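Local coordinates for hypothetical protein (PDB 4PEO) that probably acts as an essential cysteine protease that trims the N-terminal nine residues from ribosomal protein bL27 and also processes phage 80alpha capsid and scaffold proteins, at residues G12-V17 against T85-L90; A39-S44 against F67-V72. One frame throughout, in Å; residues are numbered along the deposited sequence.

Contact 1 of 2, residues G12-V17 against T85-L90; sequences GKVTDV and TMLVSL
V17 meets the end of M86: its CG1 lies 3.8 Å from M86 CE and its CG2 4.0 Å from the same methyl, so CE sits against both branches of the valine. M86 runs extended through chi1 and chi2 and then bends at its last torsion (chi3 71°), which brings CE against the two valine methyls. Three residues earlier, across the bulge, V14 and L87 approach tip to tip, V14 CG2 standing 3.9 Å from L87 CD1, while the other leucine branch, CD2, makes a looser approach of 4.4 Å to V17 CG2. No hydrogen bond crosses between 12-17 and 85-90; all four touching residues are buried and the contact is wholly apolar. V14 and V17 can face the helix together although three positions apart because T15 and D16 both pair with T7 of strand 2-8, a classic beta bulge that shifts the alternation of the strand. On the same stretch T15 OG1 donates to D16 OD1 (2.7 Å), and D16 also forms a salt bridge with R70. With the axes of 14-17 and 85-90 11.8 Å apart and inclined at 49°, this is the helix-on-sheet packing of an alpha/beta fold, helix 77-96 covering one face of the mixed sheet.

Contact 2 of 2, residues A39-S44 against F67-V72; sequences AVLFGS and FHIRSV
L41 reaches from helix 36-51 toward strand 67-70. Its CB points toward the strand, and CG, anti to the backbone N (chi1 -170°), carries the two methyls out to the strand's side chains. CD1 does most of the touching: it lies 3.5 Å from F67 CE1 and 3.6 Å from F67 CD1, approaching that ring obliquely, and 3.7 Å from I69 CD1. CD2 also faces the isoleucine, 4.0 Å from I69 CD1, so both leucine branches bear on the tip of I69. F67 and I69, two apart on the strand, both direct CB toward the helix, whereas H68 between them turns away. The segment axes pass 11.1 Å apart at 41°, which places helix 36-51 against the mixed sheet of this alpha/beta protein, on the same face as helix 77-96; L41 also touches V17 and M19 of the adjoining strand 14-20. Beside the leucine, F42 makes a T-shaped (edge-to-face) pair with F67. The ring planes stand at 74° with centroids 5.3 Å apart, and F42 supplies the edge: its CE1 sits over one face of F67, displaced toward the rim, nearest to CD2. F67 also touches H22, assigned as the proton donor of the active site, and the side chain of F42 comes within about 4 Å of that histidine. Within the same turn of helix, S44 OG donates to V40 O, four residues back, at 2.7 Å from one face of the carbonyl plane, while S44 N reaches the same oxygen from the other.

Contact 1 and contact 2 have centres 9 Å apart and rest on neighbouring strands, 14-20 and 67-70, of one sheet; along the chain, contact 2 is nested within the loop closed by contact 1. Side-chain bonds add to the backbone pairing between segments 12-17 and 67-72: D16 OD2 lies 2.6 Å from H68 NE2, and V14 O 2.8 Å from S71 OG, both probable hydrogen bonds. The helices meet as well, with M86 CG 3.3 Å from S44 OG. Contact 2 lies nearer the assigned proton donor H22: the F42 side chain is about 4 Å from that of H22, the V17 side chain of contact 1 about 10 Å. Both contacts adjoin the second subunit, where S89 packs on A39 and V40 on V40 of that subunit.

Contact 1 of 2, residues G12-V17 against T85-L90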
loop_
_atom_site.group_PDB
_atom_site.type_symbol
_atom_site.label_atom_id
_atom_site.label_comp_id
_atom_site.label_asym_id
_atom_site.label_seq_id
_atom_site.Cartn_x
_atom_site.Cartn_y
_atom_site.Cartn_z
ATOM N N GLY B 12 -4.086 16.955 11.595
ATOM C CA GLY B 12 -3.630 16.378 10.333
ATOM C C GLY B 12 -3.444 14.872 10.343
ATOM O O GLY B 12 -2.791 14.315 9.449
ATOM N N LYS B 13 -4.063 14.197 11.334
ATOM C CA LYS B 13 -3.963 12.745 11.465
ATOM C C LYS B 13 -5.165 12.060 10.829
ATOM O O LYS B 13 -6.283 12.533 10.980
ATOM C CB LYS B 13 -3.838 12.332 12.944
ATOM C CG LYS B 13 -2.699 13.036 13.713
ATOM C CD LYS B 13 -1.326 12.907 13.026
ATOM C CE LYS B 13 -0.267 13.731 13.722
ATOM N NZ LYS B 13 0.298 13.001 14.878
ATOM N N VAL B 14 -4.928 10.940 10.135
ATOM C CA VAL B 14 -6.012 10.160 9.514
ATOM C C VAL B 14 -6.661 9.380 10.667
ATOM O O VAL B 14 -6.010 8.519 11.266
ATOM C CB VAL B 14 -5.485 9.205 8.404
ATOM C CG1 VAL B 14 -6.618 8.318 7.868
ATOM C CG2 VAL B 14 -4.830 9.983 7.256
ATOM N N THR B 15 -7.920 9.696 10.986
ATOM C CA THR B 15 -8.628 9.034 12.096
ATOM C C THR B 15 -9.535 7.928 11.616
ATOM O O THR B 15 -9.793 6.993 12.373
ATOM C CB THR B 15 -9.403 10.050 12.952
ATOM O OG1 THR B 15 -10.448 10.640 12.164
ATOM C CG2 THR B 15 -8.479 11.151 13.538
ATOM N N ASP B 16 -10.109 8.081 10.414
ATOM C CA ASP B 16 -11.050 7.092 9.912
ATOM C C ASP B 16 -10.951 6.957 8.425
ATOM O O ASP B 16 -10.780 7.951 7.715
ATOM C CB ASP B 16 -12.497 7.551 10.229
ATOM C CG ASP B 16 -12.805 7.712 11.698
ATOM O OD1 ASP B 16 -12.438 8.759 12.267
ATOM O OD2 ASP B 16 -13.455 6.810 12.272
ATOM N N VAL B 17 -11.153 5.746 7.935
ATOM C CA VAL B 17 -11.252 5.482 6.508
ATOM C C VAL B 17 -12.381 4.468 6.416
ATOM O O VAL B 17 -12.326 3.455 7.124
ATOM C CB VAL B 17 -9.935 4.926 5.897
ATOM C CG1 VAL B 17 -10.143 4.506 4.440
ATOM C CG2 VAL B 17 -8.804 5.955 5.980
ATOM N N THR B 85 0.139 6.418 2.788
ATOM C CA THR B 85 0.565 5.602 1.638
ATOM C C THR B 85 -0.665 4.966 0.983
ATOM O O THR B 85 -0.778 4.973 -0.249
ATOM C CB THR B 85 1.593 4.541 2.084
ATOM O OG1 THR B 85 2.793 5.217 2.487
ATOM C CG2 THR B 85 1.923 3.517 0.959
ATOM N N MET B 86 -1.550 4.384 1.808
ATOM C CA MET B 86 -2.804 3.779 1.343
ATOM C C MET B 86 -3.609 4.833 0.574
ATOM O O MET B 86 -4.117 4.522 -0.495
ATOM C CB MET B 86 -3.608 3.312 2.569
ATOM C CG MET B 86 -4.762 2.352 2.212
ATOM S SD MET B 86 -5.865 2.086 3.686
ATOM C CE MET B 86 -6.526 3.559 3.705
ATOM N N LEU B 87 -3.698 6.066 1.096
ATOM C CA LEU B 87 -4.455 7.147 0.438
ATOM C C LEU B 87 -3.835 7.568 -0.883
ATOM O O LEU B 87 -4.554 7.691 -1.878
ATOM C CB LEU B 87 -4.668 8.346 1.379
ATOM C CG LEU B 87 -5.471 8.043 2.667
ATOM C CD1 LEU B 87 -5.580 9.282 3.538
ATOM C CD2 LEU B 87 -6.826 7.392 2.349
ATOM N N VAL B 88 -2.489 7.702 -0.936
ATOM C CA VAL B 88 -1.801 8.011 -2.196
ATOM C C VAL B 88 -2.070 6.889 -3.219
ATOM O O VAL B 88 -2.340 7.176 -4.401
ATOM C CB VAL B 88 -0.283 8.260 -1.964
ATOM C CG1 VAL B 88 0.486 8.324 -3.292
ATOM C CG2 VAL B 88 -0.065 9.540 -1.162
ATOM N N SER B 89 -2.033 5.611 -2.755
ATOM C CA SER B 89 -2.284 4.468 -3.636
ATOM C C SER B 89 -3.719 4.470 -4.180
ATOM O O SER B 89 -3.921 4.206 -5.377
ATOM C CB SER B 89 -1.982 3.160 -2.920
ATOM O OG SER B 89 -1.927 2.111 -3.867
ATOM N N LEU B 90 -4.702 4.822 -3.332
ATOM C CA LEU B 90 -6.118 4.897 -3.735
ATOM C C LEU B 90 -6.344 6.065 -4.692
ATOM O O LEU B 90 -7.067 5.917 -5.683
ATOM C CB LEU B 90 -7.033 5.001 -2.502
ATOM C CG LEU B 90 -7.117 3.741 -1.617
ATOM C CD1 LEU B 90 -7.957 4.014 -0.353
ATOM C CD2 LEU B 90 -7.666 2.531 -2.396
#

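Contact 2 of 2, residues A39-S44 against F67-V72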
loop_
_atom_site.group_PDB
_atom_site.type_symbol
_atom_site.label_atom_id
_atom_site.label_comp_id
_atom_site.label_asym_id
_atom_site.label_seq_id
_atom_site.Cartn_x
_atom_site.Cartn_y
_atom_site.Cartn_z
ATOM N N ALA B 39 -7.149 -4.726 -2.513
ATOM C CA ALA B 39 -5.788 -5.174 -2.205
ATOM C C ALA B 39 -5.020 -4.099 -1.438
ATOM O O ALA B 39 -4.321 -4.414 -0.482
ATOM C CB ALA B 39 -5.046 -5.545 -3.482
ATOM N N VAL B 40 -5.170 -2.832 -1.852
ATOM C CA VAL B 40 -4.504 -1.694 -1.207
ATOM C C VAL B 40 -5.040 -1.519 0.220
ATOM O O VAL B 40 -4.258 -1.371 1.159
ATOM C CB VAL B 40 -4.650 -0.399 -2.056
ATOM C CG1 VAL B 40 -4.201 0.832 -1.268
ATOM C CG2 VAL B 40 -3.863 -0.506 -3.355
ATOM N N LEU B 41 -6.344 -1.554 0.403
ATOM C CA LEU B 41 -6.911 -1.382 1.721
ATOM C C LEU B 41 -6.583 -2.525 2.679
ATOM O O LEU B 41 -6.040 -2.286 3.724
ATOM C CB LEU B 41 -8.404 -1.166 1.597
ATOM C CG LEU B 41 -9.257 -0.736 2.781
ATOM C CD1 LEU B 41 -9.086 -1.496 4.057
ATOM C CD2 LEU B 41 -9.448 0.755 2.921
ATOM N N PHE B 42 -6.912 -3.759 2.297
ATOM C CA PHE B 42 -6.636 -4.901 3.175
ATOM C C PHE B 42 -5.150 -5.080 3.449
ATOM O O PHE B 42 -4.772 -5.336 4.589
ATOM C CB PHE B 42 -7.294 -6.194 2.662
ATOM C CG PHE B 42 -8.793 -6.095 2.447
ATOM C CD1 PHE B 42 -9.605 -5.452 3.375
ATOM C CD2 PHE B 42 -9.392 -6.683 1.341
ATOM C CE1 PHE B 42 -10.988 -5.353 3.170
ATOM C CE2 PHE B 42 -10.772 -6.586 1.136
ATOM C CZ PHE B 42 -11.559 -5.916 2.048
ATOM N N GLY B 43 -4.322 -4.865 2.423
ATOM C CA GLY B 43 -2.874 -4.970 2.551
ATOM C C GLY B 43 -2.347 -3.936 3.525
ATOM O O GLY B 43 -1.495 -4.257 4.356
ATOM N N SER B 44 -2.887 -2.701 3.466
ATOM C CA SER B 44 -2.461 -1.625 4.376
ATOM C C SER B 44 -2.829 -1.925 5.818
ATOM O O SER B 44 -2.002 -1.709 6.701
ATOM C CB SER B 44 -3.011 -0.275 3.941
ATOM O OG SER B 44 -2.506 0.009 2.648
ATOM N N PHE B 67 -16.440 -1.154 5.452
ATOM C CA PHE B 67 -15.196 -1.507 6.135
ATOM C C PHE B 67 -14.557 -0.255 6.699
ATOM O O PHE B 67 -14.074 0.596 5.959
ATOM C CB PHE B 67 -14.261 -2.273 5.199
ATOM C CG PHE B 67 -13.079 -2.895 5.900
ATOM C CD1 PHE B 67 -11.935 -2.148 6.163
ATOM C CD2 PHE B 67 -13.106 -4.225 6.298
ATOM C CE1 PHE B 67 -10.844 -2.715 6.823
ATOM C CE2 PHE B 67 -12.007 -4.795 6.947
ATOM C CZ PHE B 67 -10.870 -4.046 7.171
ATOM N N HIS B 68 -14.623 -0.137 8.018
ATOM C CA HIS B 68 -14.206 1.040 8.753
ATOM C C HIS B 68 -12.971 0.788 9.575
ATOM O O HIS B 68 -12.970 -0.071 10.457
ATOM C CB HIS B 68 -15.377 1.500 9.657
ATOM C CG HIS B 68 -15.057 2.658 10.550
ATOM N ND1 HIS B 68 -15.694 2.817 11.771
ATOM C CD2 HIS B 68 -14.184 3.679 10.376
ATOM C CE1 HIS B 68 -15.183 3.920 12.298
ATOM N NE2 HIS B 68 -14.296 4.490 11.475
ATOM N N ILE B 69 -11.914 1.542 9.261
ATOM C CA ILE B 69 -10.657 1.568 9.993
ATOM C C ILE B 69 -10.715 2.814 10.869
ATOM O O ILE B 69 -10.792 3.928 10.343
ATOM C CB ILE B 69 -9.414 1.648 9.067
ATOM C CG1 ILE B 69 -9.403 0.544 7.988
ATOM C CG2 ILE B 69 -8.126 1.689 9.912
ATOM C CD1 ILE B 69 -8.482 0.903 6.764
ATOM N N ARG B 70 -10.654 2.641 12.182
ATOM C CA ARG B 70 -10.598 3.778 13.082
ATOM C C ARG B 70 -9.239 3.757 13.778
ATOM O O ARG B 70 -8.905 2.766 14.439
ATOM C CB ARG B 70 -11.761 3.744 14.093
ATOM C CG ARG B 70 -11.563 4.647 15.307
ATOM C CD ARG B 70 -11.720 6.123 15.005
ATOM N NE ARG B 70 -11.613 6.926 16.230
ATOM C CZ ARG B 70 -11.819 8.239 16.292
ATOM N NH1 ARG B 70 -12.177 8.917 15.205
ATOM N NH2 ARG B 70 -11.693 8.881 17.445
ATOM N N SER B 71 -8.447 4.839 13.624
ATOM C CA SER B 71 -7.139 4.909 14.277
ATOM C C SER B 71 -7.306 5.001 15.782
ATOM O O SER B 71 -8.221 5.685 16.282
ATOM C CB SER B 71 -6.333 6.103 13.769
ATOM O OG SER B 71 -6.159 5.990 12.362
ATOM N N VAL B 72 -6.446 4.281 16.505
ATOM C CA VAL B 72 -6.470 4.315 17.971
ATOM C C VAL B 72 -5.357 5.253 18.450
ATOM O O VAL B 72 -5.638 6.243 19.131
ATOM C CB VAL B 72 -6.450 2.909 18.618
ATOM C CG1 VAL B 72 -6.322 3.012 20.143
ATOM C CG2 VAL B 72 -7.709 2.129 18.243
#